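Papain-like protease (Human betacoronavirus 2c EMC/2012, PDB 4RNA) is a zinc-binding cysteine protease that probably releases viral proteins from the replicase polyprotein and, like its coronavirus relatives, probably strips ubiquitin and ISG15 from host proteins. Local coordinates at residues 177-182 with 204-209; 188-193 with 237-242; 264-269 with 313-318. One frame throughout, in Å; residues are numbered along the deposited sequence.

In the hand-like fold of coronavirus papain-like proteases, interaction 2 lies in the zinc-bearing finger sheet, interaction 1 at its root beside strand 179-181, and interaction 3 in the palm sheet. Interactions 1 and 2 alternate along the chain: 177-182, 188-193, 204-209, then 237-242. Their centres lie about 19 Å apart, and they touch where A208 O meets H241 NE2 in a probable hydrogen bond. Interaction 3 comes later in sequence and joins strands 267-272 and 304-315. Its centre is about 20 Å from that of interaction 2, touched through Q317 against H241, and about 16 Å from that of interaction 1, without touching it. The zinc-carrying sheet is thus tied at its base to both other contacts.

Interaction 1 of 3, residues 177-182 with 204-209; sequences AKAELC and QGLKAC
L181 and G205 bring the two backbones closest, with CA atoms 5.6 Å apart, where the short strand 179-181 meets a 3-10 turn at residues 206-208. The contact ties the two-stranded sheet of 128-130 and 179-181 to the turn between strands 197-204 and 210-212, at the finger root. G205 begins the turn with a positive phi of 62°. No direct hydrogen bond crosses the contact; instead a water accepts from L206 N at 3.1 Å and, weakly, from L181 N. The case illustrates how a strand can be joined to a turn largely by side-chain packing and a bridging water.

L206 reaches out from the turn and lays CD1 against the strand, 3.6 Å from A179 CB and 3.2 Å from A179 O. Its other branch, CD2, meets L181 CD1 at 3.8 Å, the two leucine side chains crossing at a slant. With chi1 at -155°, L181 holds CG roughly opposite its own backbone N and sends the branches over the turn.

P244, touching L181 and C209, and W245 at the start of strand 245-250, packing on L206 and C209, extend the apolar patch. E180 points away from the turn and forms a salt bridge with K129 of strand 128-130. At the far end of the leucine pair, L181 CD2 touches both G205 C, at 3.9 Å, and C209 SG, at 4.0 Å.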
loop_
_atom_site.group_PDB
_atom_site.type_symbol
_atom_site.label_atom_id
_atom_site.label_comp_id
_atom_site.label_asym_id
_atom_site.label_seq_id
_atom_site.Cartn_x
_atom_site.Cartn_y
_atom_site.Cartn_z
ATOM N N ALA A 177 -3.157 -7.724 8.832
ATOM C CA ALA A 177 -4.489 -6.974 8.791
ATOM C C ALA A 177 -5.571 -7.692 7.948
ATOM O O ALA A 177 -6.760 -7.430 8.127
ATOM C CB ALA A 177 -4.326 -5.533 8.322
ATOM N N LYS A 178 -5.178 -8.616 7.070
ATOM C CA LYS A 178 -6.108 -9.393 6.255
ATOM C C LYS A 178 -6.487 -10.730 6.857
ATOM O O LYS A 178 -7.109 -11.576 6.171
ATOM C CB LYS A 178 -5.491 -9.666 4.868
ATOM C CG LYS A 178 -4.949 -8.430 4.119
ATOM C CD LYS A 178 -5.921 -7.298 4.253
ATOM C CE LYS A 178 -6.015 -6.488 2.959
ATOM N NZ LYS A 178 -4.741 -5.758 2.710
ATOM N N ALA A 179 -6.053 -10.986 8.103
ATOM C CA ALA A 179 -6.215 -12.315 8.678
ATOM C C ALA A 179 -7.142 -12.215 9.869
ATOM O O ALA A 179 -7.424 -11.118 10.356
ATOM C CB ALA A 179 -4.863 -12.917 9.095
ATOM N N GLU A 180 -7.600 -13.346 10.354
ATOM C CA GLU A 180 -8.313 -13.333 11.614
ATOM C C GLU A 180 -7.900 -14.573 12.419
ATOM O O GLU A 180 -7.419 -15.596 11.882
ATOM C CB GLU A 180 -9.825 -13.309 11.397
ATOM C CG GLU A 180 -10.384 -14.700 11.090
ATOM C CD GLU A 180 -11.836 -14.696 10.619
ATOM O OE1 GLU A 180 -12.132 -15.517 9.721
ATOM O OE2 GLU A 180 -12.673 -13.885 11.125
ATOM N N LEU A 181 -8.059 -14.449 13.718
ATOM C CA LEU A 181 -7.628 -15.481 14.627
ATOM C C LEU A 181 -8.759 -16.497 14.717
ATOM O O LEU A 181 -9.923 -16.103 14.754
ATOM C CB LEU A 181 -7.432 -14.822 15.997
ATOM C CG LEU A 181 -6.445 -15.549 16.896
ATOM C CD1 LEU A 181 -5.065 -15.591 16.229
ATOM C CD2 LEU A 181 -6.411 -14.790 18.227
ATOM N N CYS A 182 -8.435 -17.778 14.777
ATOM C CA CYS A 182 -9.456 -18.849 14.895
ATOM C C CYS A 182 -9.755 -19.224 16.350
ATOM O O CYS A 182 -10.425 -20.197 16.607
ATOM C CB CYS A 182 -8.984 -20.084 14.140
ATOM S SG CYS A 182 -8.808 -19.749 12.362
ATOM N N GLN A 204 -8.933 -7.343 21.161
ATOM C CA GLN A 204 -9.290 -8.759 20.953
ATOM C C GLN A 204 -8.793 -9.273 19.614
ATOM O O GLN A 204 -8.465 -8.477 18.761
ATOM C CB GLN A 204 -10.810 -8.929 20.949
ATOM C CG GLN A 204 -11.445 -8.040 21.989
ATOM C CD GLN A 204 -12.868 -8.397 22.224
ATOM O OE1 GLN A 204 -13.157 -9.493 22.698
ATOM N NE2 GLN A 204 -13.774 -7.473 21.908
ATOM N N GLY A 205 -8.786 -10.598 19.447
ATOM C CA GLY A 205 -8.342 -11.245 18.209
ATOM C C GLY A 205 -6.898 -10.976 17.876
ATOM O O GLY A 205 -6.010 -10.854 18.767
ATOM N N LEU A 206 -6.641 -10.871 16.579
ATOM C CA LEU A 206 -5.297 -10.592 16.114
ATOM C C LEU A 206 -4.690 -9.345 16.682
ATOM O O LEU A 206 -3.489 -9.305 16.874
ATOM C CB LEU A 206 -5.272 -10.482 14.581
ATOM C CG LEU A 206 -5.140 -11.826 13.915
ATOM C CD1 LEU A 206 -5.072 -11.602 12.415
ATOM C CD2 LEU A 206 -3.878 -12.494 14.388
ATOM N N LYS A 207 -5.502 -8.309 16.897
ATOM C CA LYS A 207 -5.035 -7.058 17.503
ATOM C C LYS A 207 -4.374 -7.229 18.865
ATOM O O LYS A 207 -3.409 -6.508 19.177
ATOM C CB LYS A 207 -6.151 -5.999 17.588
ATOM C CG LYS A 207 -6.601 -5.541 16.201
ATOM C CD LYS A 207 -7.366 -4.220 16.224
ATOM C CE LYS A 207 -8.782 -4.353 16.800
ATOM N NZ LYS A 207 -9.798 -5.004 15.908
ATOM N N ALA A 208 -4.879 -8.181 19.659
ATOM C CA ALA A 208 -4.264 -8.582 20.931
ATOM C C ALA A 208 -2.905 -9.337 20.768
ATOM O O ALA A 208 -2.234 -9.568 21.742
ATOM C CB ALA A 208 -5.255 -9.425 21.764
ATOM N N CYS A 209 -2.490 -9.665 19.534
ATOM C CA CYS A 209 -1.361 -10.549 19.365
ATOM C C CYS A 209 -0.214 -9.874 18.725
ATOM O O CYS A 209 0.745 -10.582 18.463
ATOM C CB CYS A 209 -1.648 -11.805 18.515
ATOM S SG CYS A 209 -3.068 -12.803 19.020
HETATM O O HOH W 1 -9.138 -11.450 14.796
#

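Interaction 2 of 3, residues 188-193 with 237-242; sequences VWREWC and QLVEHT. With ZN (zinc ion), chain B.
V188 stands opposite two residues, V239 and E240, in a classic beta bulge between antiparallel finger strands. V188 O accepts from V239 N at 2.8 Å and weakly from E240 N at 3.3 Å, while V188 N donates to E240 O at 2.8 Å, almost straight at 175°. The V188 branches divide: CG1 meets V239 CG2 at 3.9 Å, and CG2 lies against E240 CB. Beyond the bulge, R190 and Q237 exchange a pair of backbone hydrogen bonds.

On one sheet face, W189 turns its indole across to the partner strand, chi1 -66° setting CG opposite the carbonyl carbon. L238 CB sits over its six-membered ring, 4.0 Å from the centroid, in a CH-pi contact. Farther along, W192 takes the crowded position between N and C (chi1 78°) and brings its ring edge, CZ3, within 3.7 Å of Q237 CB. R190 CB packs on V239, whose CG2 lies loosely over one face of the guanidinium, while NE pairs with D200.

C193 SG binds zinc at 2.4 Å, with C196, C228 and C230 completing the site. Strand 197-204 pairs with 186-193 along the edge away from 233-242, and L220 of helix 217-221 packs on W189 and L238.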
loop_
_atom_site.group_PDB
_atom_site.type_symbol
_atom_site.label_atom_id
_atom_site.label_comp_id
_atom_site.label_asym_id
_atom_site.label_seq_id
_atom_site.Cartn_x
_atom_site.Cartn_y
_atom_site.Cartn_z
ATOM N N VAL A 188 -5.591 -6.381 27.768
ATOM C CA VAL A 188 -6.191 -5.254 28.534
ATOM C C VAL A 188 -5.107 -4.311 29.059
ATOM O O VAL A 188 -4.301 -4.711 29.876
ATOM C CB VAL A 188 -7.085 -5.743 29.676
ATOM C CG1 VAL A 188 -7.868 -4.580 30.275
ATOM C CG2 VAL A 188 -8.039 -6.830 29.190
ATOM N N TRP A 189 -5.112 -3.070 28.554
ATOM C CA TRP A 189 -4.310 -1.963 29.048
ATOM C C TRP A 189 -5.091 -1.172 30.054
ATOM O O TRP A 189 -6.291 -0.940 29.892
ATOM C CB TRP A 189 -3.886 -1.032 27.901
ATOM C CG TRP A 189 -2.946 -1.711 26.952
ATOM C CD1 TRP A 189 -3.275 -2.387 25.793
ATOM C CD2 TRP A 189 -1.480 -1.818 27.067
ATOM N NE1 TRP A 189 -2.152 -2.908 25.198
ATOM C CE2 TRP A 189 -1.039 -2.579 25.897
ATOM C CE3 TRP A 189 -0.526 -1.369 27.988
ATOM C CZ2 TRP A 189 0.304 -2.868 25.664
ATOM C CZ3 TRP A 189 0.828 -1.683 27.751
ATOM C CH2 TRP A 189 1.217 -2.431 26.614
ATOM N N ARG A 190 -4.433 -0.803 31.139
ATOM C CA ARG A 190 -5.072 0.083 32.098
ATOM C C ARG A 190 -4.236 1.351 32.148
ATOM O O ARG A 190 -2.946 1.324 32.198
ATOM C CB ARG A 190 -5.244 -0.577 33.472
ATOM C CG ARG A 190 -5.880 0.331 34.543
ATOM C CD ARG A 190 -6.224 -0.497 35.789
ATOM N NE ARG A 190 -7.335 -1.392 35.495
ATOM C CZ ARG A 190 -7.604 -2.518 36.143
ATOM N NH1 ARG A 190 -6.826 -2.915 37.142
ATOM N NH2 ARG A 190 -8.650 -3.254 35.774
ATOM N N GLU A 191 -4.970 2.463 32.093
ATOM C CA GLU A 191 -4.389 3.786 32.272
ATOM C C GLU A 191 -5.007 4.380 33.567
ATOM O O GLU A 191 -6.237 4.359 33.757
ATOM C CB GLU A 191 -4.691 4.645 31.038
ATOM C CG GLU A 191 -3.892 4.188 29.836
ATOM C CD GLU A 191 -3.982 5.104 28.608
ATOM O OE1 GLU A 191 -4.755 6.092 28.614
ATOM O OE2 GLU A 191 -3.249 4.819 27.616
ATOM N N TRP A 192 -4.170 4.888 34.468
ATOM C CA TRP A 192 -4.758 5.451 35.701
ATOM C C TRP A 192 -3.984 6.574 36.319
ATOM O O TRP A 192 -2.755 6.734 36.116
ATOM C CB TRP A 192 -5.080 4.354 36.736
ATOM C CG TRP A 192 -3.852 3.894 37.451
ATOM C CD1 TRP A 192 -3.398 4.287 38.726
ATOM C CD2 TRP A 192 -2.815 2.983 36.932
ATOM N NE1 TRP A 192 -2.195 3.685 39.027
ATOM C CE2 TRP A 192 -1.782 2.894 37.989
ATOM C CE3 TRP A 192 -2.624 2.284 35.726
ATOM C CZ2 TRP A 192 -0.629 2.114 37.832
ATOM C CZ3 TRP A 192 -1.459 1.500 35.561
ATOM C CH2 TRP A 192 -0.507 1.371 36.609
ATOM N N CYS A 193 -4.749 7.376 37.048
ATOM C CA CYS A 193 -4.266 8.346 38.006
ATOM C C CYS A 193 -5.045 8.114 39.327
ATOM O O CYS A 193 -6.259 7.946 39.304
ATOM C CB CYS A 193 -4.586 9.756 37.517
ATOM S SG CYS A 193 -4.263 11.057 38.752
ATOM N N GLN A 237 -0.284 0.612 31.992
ATOM C CA GLN A 237 0.287 -0.723 32.165
ATOM C C GLN A 237 -0.576 -1.811 31.598
ATOM O O GLN A 237 -1.805 -1.758 31.716
ATOM C CB GLN A 237 0.610 -0.984 33.672
ATOM C CG GLN A 237 1.270 -2.310 33.978
ATOM C CD GLN A 237 1.724 -2.398 35.428
ATOM O OE1 GLN A 237 2.068 -1.382 36.066
ATOM N NE2 GLN A 237 1.679 -3.611 35.966
ATOM N N LEU A 238 0.058 -2.822 30.983
ATOM C CA LEU A 238 -0.656 -4.055 30.611
ATOM C C LEU A 238 -1.151 -4.903 31.854
ATOM O O LEU A 238 -0.368 -5.318 32.695
ATOM C CB LEU A 238 0.254 -4.890 29.683
ATOM C CG LEU A 238 -0.373 -6.168 29.093
ATOM C CD1 LEU A 238 -1.615 -5.917 28.194
ATOM C CD2 LEU A 238 0.739 -6.930 28.355
ATOM N N VAL A 239 -2.462 -5.103 32.004
ATOM C CA VAL A 239 -2.926 -5.840 33.173
ATOM C C VAL A 239 -3.472 -7.262 32.858
ATOM O O VAL A 239 -3.518 -8.154 33.741
ATOM C CB VAL A 239 -3.958 -5.030 33.981
ATOM C CG1 VAL A 239 -3.240 -3.836 34.654
ATOM C CG2 VAL A 239 -5.104 -4.584 33.077
ATOM N N GLU A 240 -3.837 -7.500 31.604
ATOM C CA GLU A 240 -4.249 -8.868 31.251
ATOM C C GLU A 240 -3.891 -9.158 29.802
ATOM O O GLU A 240 -3.989 -8.291 28.933
ATOM C CB GLU A 240 -5.743 -9.064 31.488
ATOM C CG GLU A 240 -6.131 -10.515 31.626
ATOM C CD GLU A 240 -7.358 -10.839 30.804
ATOM O OE1 GLU A 240 -7.235 -11.578 29.791
ATOM O OE2 GLU A 240 -8.444 -10.323 31.148
ATOM N N HIS A 241 -3.455 -10.382 29.558
ATOM C CA HIS A 241 -2.994 -10.764 28.234
ATOM C C HIS A 241 -3.205 -12.234 27.996
ATOM O O HIS A 241 -2.611 -13.074 28.656
ATOM C CB HIS A 241 -1.541 -10.374 28.043
ATOM C CG HIS A 241 -1.186 -10.118 26.618
ATOM N ND1 HIS A 241 0.095 -9.904 26.196
ATOM C CD2 HIS A 241 -1.997 -10.026 25.485
ATOM C CE1 HIS A 241 0.085 -9.660 24.859
ATOM N NE2 HIS A 241 -1.187 -9.759 24.422
ATOM N N THR A 242 -4.036 -12.565 27.023
ATOM C CA THR A 242 -4.249 -13.965 26.728
ATOM C C THR A 242 -4.291 -14.163 25.210
ATOM O O THR A 242 -5.164 -13.617 24.532
ATOM C CB THR A 242 -5.515 -14.498 27.441
ATOM O OG1 THR A 242 -5.822 -15.766 26.861
ATOM C CG2 THR A 242 -6.694 -13.595 27.203
HETATM ZN ZN ZN B . -4.706 13.015 37.472
#

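Interaction 3 of 3, residues 264-269 with 313-318; sequences DFVAFN and LFPGQK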
loop_
_atom_site.group_PDB
_atom_site.type_symbol
_atom_site.label_atom_id
_atom_site.label_comp_id
_atom_site.label_asym_id
_atom_site.label_seq_id
_atom_site.Cartn_x
_atom_site.Cartn_y
_atom_site.Cartn_z
ATOM N N ASP A 264 12.066 -17.257 25.952
ATOM C CA ASP A 264 10.739 -17.737 25.535
ATOM C C ASP A 264 10.398 -17.464 24.071
ATOM O O ASP A 264 9.475 -18.046 23.555
ATOM C CB ASP A 264 9.665 -17.085 26.391
ATOM C CG ASP A 264 9.827 -17.421 27.846
ATOM O OD1 ASP A 264 10.263 -18.569 28.118
ATOM O OD2 ASP A 264 9.532 -16.531 28.690
ATOM N N PHE A 265 11.145 -16.579 23.404
ATOM C CA PHE A 265 10.769 -16.244 22.029
ATOM C C PHE A 265 11.190 -17.441 21.165
ATOM O O PHE A 265 12.087 -18.192 21.564
ATOM C CB PHE A 265 11.312 -14.886 21.578
ATOM C CG PHE A 265 12.797 -14.703 21.811
ATOM C CD1 PHE A 265 13.702 -15.163 20.881
ATOM C CD2 PHE A 265 13.275 -14.065 22.983
ATOM C CE1 PHE A 265 15.070 -15.033 21.088
ATOM C CE2 PHE A 265 14.645 -13.909 23.181
ATOM C CZ PHE A 265 15.533 -14.410 22.236
ATOM N N VAL A 266 10.518 -17.644 20.046
ATOM C CA VAL A 266 10.765 -18.785 19.158
ATOM C C VAL A 266 11.454 -18.374 17.870
ATOM O O VAL A 266 11.980 -19.210 17.143
ATOM C CB VAL A 266 9.480 -19.631 18.908
ATOM C CG1 VAL A 266 8.883 -20.109 20.251
ATOM C CG2 VAL A 266 8.480 -18.863 18.073
ATOM N N ALA A 267 11.397 -17.091 17.521
ATOM C CA ALA A 267 11.959 -16.608 16.272
ATOM C C ALA A 267 12.027 -15.085 16.265
ATOM O O ALA A 267 11.357 -14.442 17.033
ATOM C CB ALA A 267 11.157 -17.058 15.026
ATOM N N PHE A 268 12.884 -14.511 15.412
ATOM C CA PHE A 268 12.952 -13.061 15.300
ATOM C C PHE A 268 13.527 -12.665 13.970
ATOM O O PHE A 268 14.263 -13.454 13.354
ATOM C CB PHE A 268 13.757 -12.427 16.480
ATOM C CG PHE A 268 15.180 -12.935 16.599
ATOM C CD1 PHE A 268 15.458 -14.108 17.293
ATOM C CD2 PHE A 268 16.191 -12.263 15.983
ATOM C CE1 PHE A 268 16.740 -14.604 17.430
ATOM C CE2 PHE A 268 17.499 -12.735 16.117
ATOM C CZ PHE A 268 17.774 -13.899 16.837
ATOM N N ASN A 269 13.226 -11.446 13.505
ATOM C CA ASN A 269 13.954 -10.962 12.321
ATOM C C ASN A 269 15.023 -9.977 12.610
ATOM O O ASN A 269 15.023 -9.304 13.651
ATOM C CB ASN A 269 12.986 -10.354 11.284
ATOM C CG ASN A 269 11.975 -11.398 10.797
ATOM O OD1 ASN A 269 12.368 -12.520 10.494
ATOM N ND2 ASN A 269 10.674 -11.022 10.705
ATOM N N LEU A 313 9.016 -13.113 17.712
ATOM C CA LEU A 313 7.756 -13.926 17.941
ATOM C C LEU A 313 7.766 -14.685 19.277
ATOM O O LEU A 313 8.658 -15.457 19.531
ATOM C CB LEU A 313 7.562 -14.939 16.753
ATOM C CG LEU A 313 6.352 -15.856 16.777
ATOM C CD1 LEU A 313 5.028 -15.029 16.971
ATOM C CD2 LEU A 313 6.342 -16.624 15.474
ATOM N N PHE A 314 6.660 -14.631 20.047
ATOM C CA PHE A 314 6.617 -15.276 21.294
ATOM C C PHE A 314 5.447 -16.254 21.242
ATOM O O PHE A 314 4.550 -16.095 20.403
ATOM C CB PHE A 314 6.378 -14.254 22.448
ATOM C CG PHE A 314 7.590 -13.440 22.812
ATOM C CD1 PHE A 314 7.878 -12.212 22.163
ATOM C CD2 PHE A 314 8.459 -13.893 23.839
ATOM C CE1 PHE A 314 9.045 -11.466 22.490
ATOM C CE2 PHE A 314 9.630 -13.167 24.156
ATOM C CZ PHE A 314 9.935 -11.975 23.470
ATOM N N PRO A 315 5.486 -17.276 22.123
ATOM C CA PRO A 315 4.393 -18.280 22.302
ATOM C C PRO A 315 3.189 -17.612 22.941
ATOM O O PRO A 315 3.245 -16.396 23.187
ATOM C CB PRO A 315 5.011 -19.343 23.224
ATOM C CG PRO A 315 6.312 -18.818 23.707
ATOM C CD PRO A 315 6.755 -17.681 22.790
ATOM N N GLY A 316 2.091 -18.350 23.126
ATOM C CA GLY A 316 0.846 -17.787 23.680
ATOM C C GLY A 316 1.082 -17.149 25.048
ATOM O O GLY A 316 1.893 -17.633 25.833
ATOM N N GLN A 317 0.382 -16.063 25.356
ATOM C CA GLN A 317 0.573 -15.412 26.627
ATOM C C GLN A 317 -0.570 -15.819 27.501
ATOM O O GLN A 317 -1.667 -16.060 27.004
ATOM C CB GLN A 317 0.509 -13.898 26.411
ATOM C CG GLN A 317 1.527 -13.459 25.383
ATOM C CD GLN A 317 2.901 -13.565 25.925
ATOM O OE1 GLN A 317 3.177 -12.975 26.954
ATOM N NE2 GLN A 317 3.821 -14.238 25.201
ATOM N N LYS A 318 -0.334 -15.903 28.803
ATOM C CA LYS A 318 -1.485 -16.064 29.713
ATOM C C LYS A 318 -1.140 -15.306 30.970
ATOM O O LYS A 318 -0.559 -15.873 31.893
ATOM C CB LYS A 318 -1.861 -17.562 29.986
ATOM C CG LYS A 318 -2.919 -17.697 31.084
ATOM C CD LYS A 318 -4.192 -18.466 30.707
ATOM C CE LYS A 318 -4.247 -19.806 31.414
ATOM N NZ LYS A 318 -2.952 -20.509 31.192
#
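F265 and F314 form the apolar centre, and they meet twice. The edge of the F265 ring points toward the face of F314 in an offset edge-to-face pair, with centroids 5.8 Å apart and planes at 82°; F265 CD2 is 3.9 Å from F314 CE2. F265 CB also lies over the same F314 ring, 3.7 Å from its centroid and displaced toward the rim, which makes a CH-pi contact. F314 starts out directed away from the opposite segment; its chi1 of -76° swings the ring back under F265 CB. Two phenylalanines thus show how one side chain can offer both its root and its ring edge to a single aromatic partner.

Next to this pair, V266 CG2 touches L313 CG at 3.9 Å. V266 CG1 reaches past P315 in the opposite direction, with its nearest approach to the proline at CD, 4.1 Å away.

Backbone hydrogen bonds follow beside this apolar group. V266 N donates to L313 O at 2.9 Å, almost straight along the carbonyl, and L313 N gives a nearly linear bond to A267 O at 2.8 Å. These two bonds join the approach to strand 267-272 with the last part of 304-315. Farther out, Q317 folds back on its own segment: its NE2 donates to P315 O at 3.0 Å, from a position tilted out of the carbonyl plane, and its OE1 has a weak bond to R221.

Strand 280-287 flanks the segment 264-269 through L286 and A284, whose backbones hydrogen-bond to those of V266 and F268. L124 packs on A267 and L313, while V217 of helix 217-221 touches F314 and Q317, bringing the helix at the finger base against this palm sheet.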